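Local coordinates for putative uncharacterized protein PH0242 (Pyrococcus horikoshii, PDB 3VU1), which is an archaeal oligosaccharyltransferase of the AglB type, represented here by its C-terminal globular domain, which carries a bound calcium ion, at residues 74-79 and 284-289; 232-237 and 252-257. One frame throughout, in Å; residues are numbered along the deposited sequence.

How the interactions relate
Interaction 1 joins sequence-distant pieces of the chain, the loop between helix 60-69 and strand 86-90 and the end of strand 275-285, beside the calcium ion. Interaction 2, its centre about 11 Å from that of interaction 1, is a local return of the chain that sets the end of helix 228-235 on strand 253-262. The two strands are neighbours in the same antiparallel sheet, and a probable hydrogen bond from Ser284 N to Ala254 O connects the contacts. Along the chain both segments of interaction 2 fall between the two segments of interaction 1. The sheet therefore receives the calcium-binding loop at a strand end and the helix on one side.

Interaction 1: residues 74-79 and 284-289; sequences ISEVDF and SAFGRD. With CA (calcium ion), chain C.
Glu76 lays its side chain along the 284-289 segment, against Phe286 and Gly287, and ends on the calcium ion. Its CB lies near Gly287 N. A chi1 of -78° sets CG beside the residue's own backbone N and directs it over one face of the Phe286 ring. This is a CH-pi contact, with Glu76 CG 4.1 Å from the centroid of the Phe286 ring. Beyond CG the chain is extended, and the carboxylate that CD carries is nearly parallel to the ring. Both oxygens then reach the calcium ion, Glu76 OE1 at 2.6 Å and Glu76 OE2 at 2.5 Å, a bidentate grip. Glu76 OE1 has a second task: it accepts the N-H of Gly287 N at 3.1 Å, approached from the anti side and somewhat out of the carboxylate plane, with an N-H...O angle of 161°.

The site is a calcium centre built from sequence-distant pieces, since the carbonyl of Ala285, at the end of strand 275-285, binds the same ion through Ala285 O at 2.3 Å, and His319 O and Glu322 complete the protein ligands. The metal thus brings together oxygens that would otherwise probably repel one another, and the hydrogen bond to Gly287 helps fix the rotation of the carboxylate.

Further along, Asp78 and Arg288 form a two-pronged salt bridge. The guanidinium approaches side-on, Arg288 NE to Asp78 OD1 at 2.9 Å and Arg288 NH2 to Asp78 OD2 at 3.0 Å, both on the syn side, although the two planes are turned 40° against each other. Gly287, with no side chain, brings its CA close to the carbonyl oxygens of Glu76 and Val77 in CA-H...O contacts. One water donates to both Glu76 O and Gly287 O; another bridges Asp78 OD1 and Phe286 O.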
loop_
_atom_site.group_PDB
_atom_site.type_symbol
_atom_site.label_atom_id
_atom_site.label_comp_id
_atom_site.label_asym_id
_atom_site.label_seq_id
_atom_site.Cartn_x
_atom_site.Cartn_y
_atom_site.Cartn_z
ATOM N N ILE A 74 -10.658 -0.236 6.595
ATOM C CA ILE A 74 -10.077 0.936 7.194
ATOM C C ILE A 74 -8.625 1.141 6.783
ATOM O O ILE A 74 -8.122 2.269 6.865
ATOM C CB ILE A 74 -10.197 0.942 8.728
ATOM C CG1 ILE A 74 -10.373 2.373 9.240
ATOM C CG2 ILE A 74 -8.998 0.282 9.406
ATOM C CD1 ILE A 74 -10.903 2.363 10.653
ATOM N N SER A 75 -7.961 0.072 6.334
ATOM C CA SER A 75 -6.541 0.165 5.993
ATOM C C SER A 75 -6.329 0.680 4.574
ATOM O O SER A 75 -5.183 0.867 4.131
ATOM C CB SER A 75 -5.856 -1.170 6.196
ATOM O OG SER A 75 -6.076 -1.997 5.071
ATOM N N GLU A 76 -7.435 0.929 3.879
ATOM C CA GLU A 76 -7.379 1.339 2.478
ATOM C C GLU A 76 -7.159 2.836 2.327
ATOM O O GLU A 76 -8.041 3.629 2.078
ATOM C CB GLU A 76 -8.591 0.865 1.684
ATOM C CG GLU A 76 -8.522 -0.604 1.281
ATOM C CD GLU A 76 -9.536 -0.973 0.198
ATOM O OE1 GLU A 76 -9.775 -0.149 -0.732
ATOM O OE2 GLU A 76 -10.089 -2.101 0.265
ATOM N N VAL A 77 -5.916 3.192 2.434
ATOM C CA VAL A 77 -5.497 4.545 2.340
ATOM C C VAL A 77 -5.325 4.978 0.869
ATOM O O VAL A 77 -4.971 4.171 0.005
ATOM C CB VAL A 77 -4.218 4.615 3.176
ATOM C CG1 VAL A 77 -3.151 5.470 2.519
ATOM C CG2 VAL A 77 -4.600 5.014 4.589
ATOM N N ASP A 78 -5.581 6.250 0.576
ATOM C CA ASP A 78 -5.534 6.690 -0.810
ATOM C C ASP A 78 -4.122 7.127 -1.242
ATOM O O ASP A 78 -3.844 8.320 -1.503
ATOM C CB ASP A 78 -6.630 7.718 -1.115
ATOM C CG ASP A 78 -6.578 8.232 -2.561
ATOM O OD1 ASP A 78 -6.185 7.493 -3.480
ATOM O OD2 ASP A 78 -6.929 9.398 -2.791
ATOM N N PHE A 79 -3.239 6.137 -1.363
ATOM C CA PHE A 79 -1.863 6.407 -1.832
ATOM C C PHE A 79 -1.772 7.058 -3.215
ATOM O O PHE A 79 -0.754 7.709 -3.526
ATOM C CB PHE A 79 -1.002 5.146 -1.820
ATOM C CG PHE A 79 -0.665 4.648 -0.449
ATOM C CD1 PHE A 79 -0.850 3.299 -0.123
ATOM C CD2 PHE A 79 -0.147 5.513 0.515
ATOM C CE1 PHE A 79 -0.515 2.825 1.141
ATOM C CE2 PHE A 79 0.189 5.042 1.768
ATOM C CZ PHE A 79 0.001 3.705 2.088
ATOM N N SER A 284 -9.552 -5.314 -7.807
ATOM C CA SER A 284 -9.298 -4.720 -6.507
ATOM C C SER A 284 -8.952 -3.240 -6.663
ATOM O O SER A 284 -7.964 -2.904 -7.305
ATOM C CB SER A 284 -8.185 -5.476 -5.808
ATOM O OG SER A 284 -7.781 -4.769 -4.667
ATOM N N ALA A 285 -9.797 -2.359 -6.131
ATOM C CA ALA A 285 -9.516 -0.915 -6.145
ATOM C C ALA A 285 -9.104 -0.454 -4.751
ATOM O O ALA A 285 -9.877 -0.583 -3.775
ATOM C CB ALA A 285 -10.710 -0.115 -6.651
ATOM N N PHE A 286 -7.886 0.072 -4.657
ATOM C CA PHE A 286 -7.293 0.354 -3.358
ATOM C C PHE A 286 -7.274 1.839 -2.926
ATOM O O PHE A 286 -6.432 2.636 -3.363
ATOM C CB PHE A 286 -5.870 -0.234 -3.265
ATOM C CG PHE A 286 -5.345 -0.261 -1.861
ATOM C CD1 PHE A 286 -5.589 -1.360 -1.039
ATOM C CD2 PHE A 286 -4.669 0.850 -1.336
ATOM C CE1 PHE A 286 -5.126 -1.372 0.262
ATOM C CE2 PHE A 286 -4.222 0.846 -0.035
ATOM C CZ PHE A 286 -4.448 -0.268 0.763
ATOM N N GLY A 287 -8.173 2.208 -2.031
ATOM C CA GLY A 287 -8.164 3.564 -1.509
ATOM C C GLY A 287 -8.926 4.616 -2.291
ATOM O O GLY A 287 -9.337 5.616 -1.707
ATOM N N ARG A 288 -9.088 4.440 -3.599
ATOM C CA ARG A 288 -9.950 5.343 -4.369
ATOM C C ARG A 288 -10.888 4.632 -5.350
ATOM O O ARG A 288 -10.575 3.554 -5.869
ATOM C CB ARG A 288 -9.150 6.461 -5.062
ATOM C CG ARG A 288 -8.270 6.011 -6.201
ATOM C CD ARG A 288 -7.721 7.175 -7.021
ATOM N NE ARG A 288 -7.194 8.218 -6.143
ATOM C CZ ARG A 288 -7.009 9.497 -6.481
ATOM N NH1 ARG A 288 -7.285 9.927 -7.710
ATOM N NH2 ARG A 288 -6.547 10.347 -5.575
ATOM N N ASP A 289 -12.039 5.247 -5.607
ATOM C CA ASP A 289 -13.007 4.693 -6.555
ATOM C C ASP A 289 -12.518 4.658 -7.998
ATOM O O ASP A 289 -11.672 5.477 -8.405
ATOM C CB ASP A 289 -14.314 5.485 -6.485
ATOM C CG ASP A 289 -14.988 5.379 -5.130
ATOM O OD1 ASP A 289 -14.885 4.339 -4.431
ATOM O OD2 ASP A 289 -15.630 6.363 -4.761
HETATM CA CA CA C . -10.617 -2.103 -2.193
HETATM O O HOH W 1 -9.546 5.921 1.234
HETATM O O HOH W 2 -5.050 5.069 -3.888
#

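Interaction 2: residues 232-237 and 252-257; sequences LFSNFI and PFAIYK
Ser234 and Ala254 meet where the last turn of helix 228-235 is laid on the start of strand 253-262. The motif is a helix followed directly by a beta hairpin, strands 236-242 and 245-250, after which the chain passes through Arg251 and Pro252 into a strand of a different sheet and returns alongside the helix end. In the first shell the serine does most of the touching: Ser234 OG lies 3.5 Å from Ala254 CB and also 3.5 Å from Tyr256 CB, while Ser234 CB approaches Ile255 O at 3.7 Å. The hydroxyl is therefore wedged between two strand residues whose intervening neighbour, Ile255, points the other way. The side chain of Asn235, one step on, comes near Pro252 and Ala254.

The second shell explains these positions. A chi1 of 73° turns Ser234 OG between its own backbone N and carbonyl carbon, and its hydrogen bond to Lys231 O, within the same helix, holds it there. Tyr256 carries its ring off from the contact, and its OH is hydrogen-bonded to Glu227, the residue before the helix, which links the strand to the helix start. On the far side of the strand Phe253 and Ile255 pack against strand 336-356, through Leu341 and Phe339 among others; helix and sheet thus cover the strand from opposite sides.

Farther out, the hairpin begins as the helix stops. Asn235 pairs through its backbone with Arg251, and Ile237 with Glu249. The Phe236 ring meets Phe286 edge-to-face, while Phe236 N still bonds to Leu232 O at 3.1 Å, the same oxygen lying in the plane of the Phe236 ring at its edge.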
loop_
_atom_site.group_PDB
_atom_site.type_symbol
_atom_site.label_atom_id
_atom_site.label_comp_id
_atom_site.label_asym_id
_atom_site.label_seq_id
_atom_site.Cartn_x
_atom_site.Cartn_y
_atom_site.Cartn_z
ATOM N N LEU A 232 -5.246 -7.327 -1.795
ATOM C CA LEU A 232 -4.006 -6.664 -1.415
ATOM C C LEU A 232 -2.818 -7.065 -2.270
ATOM O O LEU A 232 -2.077 -6.198 -2.746
ATOM C CB LEU A 232 -3.664 -6.906 0.042
ATOM C CG LEU A 232 -2.558 -5.994 0.620
ATOM C CD1 LEU A 232 -3.063 -4.569 0.827
ATOM C CD2 LEU A 232 -2.059 -6.536 1.946
ATOM N N PHE A 233 -2.632 -8.362 -2.491
ATOM C CA PHE A 233 -1.451 -8.806 -3.241
ATOM C C PHE A 233 -1.517 -8.429 -4.711
ATOM O O PHE A 233 -0.523 -8.450 -5.384
ATOM C CB PHE A 233 -1.146 -10.291 -3.028
ATOM C CG PHE A 233 -0.773 -10.627 -1.613
ATOM C CD1 PHE A 233 -1.410 -11.652 -0.930
ATOM C CD2 PHE A 233 0.204 -9.894 -0.943
ATOM C CE1 PHE A 233 -1.078 -11.946 0.400
ATOM C CE2 PHE A 233 0.541 -10.185 0.367
ATOM C CZ PHE A 233 -0.104 -11.207 1.045
ATOM N N SER A 234 -2.665 -8.044 -5.225
ATOM C CA SER A 234 -2.672 -7.502 -6.584
ATOM C C SER A 234 -2.394 -5.973 -6.604
ATOM O O SER A 234 -1.997 -5.416 -7.646
ATOM C CB SER A 234 -3.993 -7.841 -7.284
ATOM O OG SER A 234 -5.074 -7.060 -6.779
ATOM N N ASN A 235 -2.620 -5.295 -5.471
ATOM C CA ASN A 235 -2.285 -3.863 -5.369
ATOM C C ASN A 235 -0.802 -3.566 -5.078
ATOM O O ASN A 235 -0.291 -2.492 -5.426
ATOM C CB ASN A 235 -3.157 -3.211 -4.319
ATOM C CG ASN A 235 -4.609 -3.331 -4.657
ATOM O OD1 ASN A 235 -5.053 -2.855 -5.698
ATOM N ND2 ASN A 235 -5.348 -3.990 -3.808
ATOM N N PHE A 236 -0.140 -4.546 -4.451
ATOM C CA PHE A 236 1.282 -4.491 -4.063
ATOM C C PHE A 236 2.024 -5.688 -4.621
ATOM O O PHE A 236 1.896 -6.792 -4.102
ATOM C CB PHE A 236 1.407 -4.412 -2.527
ATOM C CG PHE A 236 0.789 -3.168 -1.964
ATOM C CD1 PHE A 236 -0.582 -3.119 -1.689
ATOM C CD2 PHE A 236 1.564 -2.011 -1.776
ATOM C CE1 PHE A 236 -1.165 -1.950 -1.206
ATOM C CE2 PHE A 236 0.988 -0.833 -1.288
ATOM C CZ PHE A 236 -0.380 -0.800 -1.014
ATOM N N ILE A 237 2.778 -5.441 -5.687
ATOM C CA ILE A 237 3.524 -6.466 -6.430
ATOM C C ILE A 237 5.010 -6.499 -6.024
ATOM O O ILE A 237 5.714 -5.499 -6.164
ATOM C CB ILE A 237 3.398 -6.168 -7.949
ATOM C CG1 ILE A 237 1.932 -6.243 -8.377
ATOM C CG2 ILE A 237 4.250 -7.108 -8.796
ATOM C CD1 ILE A 237 1.181 -7.424 -7.778
ATOM N N PRO A 252 -2.930 1.001 -7.811
ATOM C CA PRO A 252 -4.200 1.328 -7.127
ATOM C C PRO A 252 -5.399 0.554 -7.722
ATOM O O PRO A 252 -6.311 0.169 -6.976
ATOM C CB PRO A 252 -4.345 2.842 -7.315
ATOM C CG PRO A 252 -3.425 3.202 -8.455
ATOM C CD PRO A 252 -2.333 2.156 -8.513
ATOM N N PHE A 253 -5.383 0.305 -9.030
ATOM C CA PHE A 253 -6.438 -0.513 -9.672
ATOM C C PHE A 253 -5.866 -1.785 -10.289
ATOM O O PHE A 253 -5.123 -1.753 -11.254
ATOM C CB PHE A 253 -7.218 0.310 -10.705
ATOM C CG PHE A 253 -7.649 1.632 -10.175
ATOM C CD1 PHE A 253 -7.026 2.810 -10.605
ATOM C CD2 PHE A 253 -8.635 1.708 -9.187
ATOM C CE1 PHE A 253 -7.413 4.047 -10.087
ATOM C CE2 PHE A 253 -9.003 2.933 -8.654
ATOM C CZ PHE A 253 -8.388 4.105 -9.106
ATOM N N ALA A 254 -6.215 -2.911 -9.706
ATOM C CA ALA A 254 -5.596 -4.154 -10.107
ATOM C C ALA A 254 -6.614 -5.290 -10.255
ATOM O O ALA A 254 -7.746 -5.232 -9.717
ATOM C CB ALA A 254 -4.528 -4.542 -9.108
ATOM N N ILE A 255 -6.185 -6.315 -10.987
ATOM C CA ILE A 255 -6.968 -7.515 -11.182
ATOM C C ILE A 255 -6.288 -8.614 -10.385
ATOM O O ILE A 255 -5.112 -8.901 -10.603
ATOM C CB ILE A 255 -7.043 -7.888 -12.680
ATOM C CG1 ILE A 255 -7.907 -6.869 -13.407
ATOM C CG2 ILE A 255 -7.546 -9.318 -12.843
ATOM C CD1 ILE A 255 -7.854 -6.948 -14.914
ATOM N N TYR A 256 -7.029 -9.226 -9.468
ATOM C CA TYR A 256 -6.455 -10.277 -8.661
ATOM C C TYR A 256 -6.739 -11.704 -9.112
ATOM O O TYR A 256 -6.207 -12.639 -8.519
ATOM C CB TYR A 256 -6.824 -10.105 -7.185
ATOM C CG TYR A 256 -8.280 -10.222 -6.811
ATOM C CD1 TYR A 256 -8.774 -11.389 -6.226
ATOM C CD2 TYR A 256 -9.166 -9.159 -7.004
ATOM C CE1 TYR A 256 -10.105 -11.495 -5.849
ATOM C CE2 TYR A 256 -10.502 -9.254 -6.632
ATOM C CZ TYR A 256 -10.953 -10.417 -6.042
ATOM O OH TYR A 256 -12.261 -10.528 -5.675
ATOM N N LYS A 257 -7.566 -11.872 -10.140
ATOM C CA LYS A 257 -8.031 -13.196 -10.584
ATOM C C LYS A 257 -8.699 -12.965 -11.918
ATOM O O LYS A 257 -9.478 -12.008 -12.064
ATOM C CB LYS A 257 -9.037 -13.750 -9.581
ATOM C CG LYS A 257 -9.479 -15.197 -9.746
ATOM C CD LYS A 257 -10.649 -15.429 -8.791
ATOM C CE LYS A 257 -11.012 -16.887 -8.591
ATOM N NZ LYS A 257 -10.404 -17.471 -7.362
#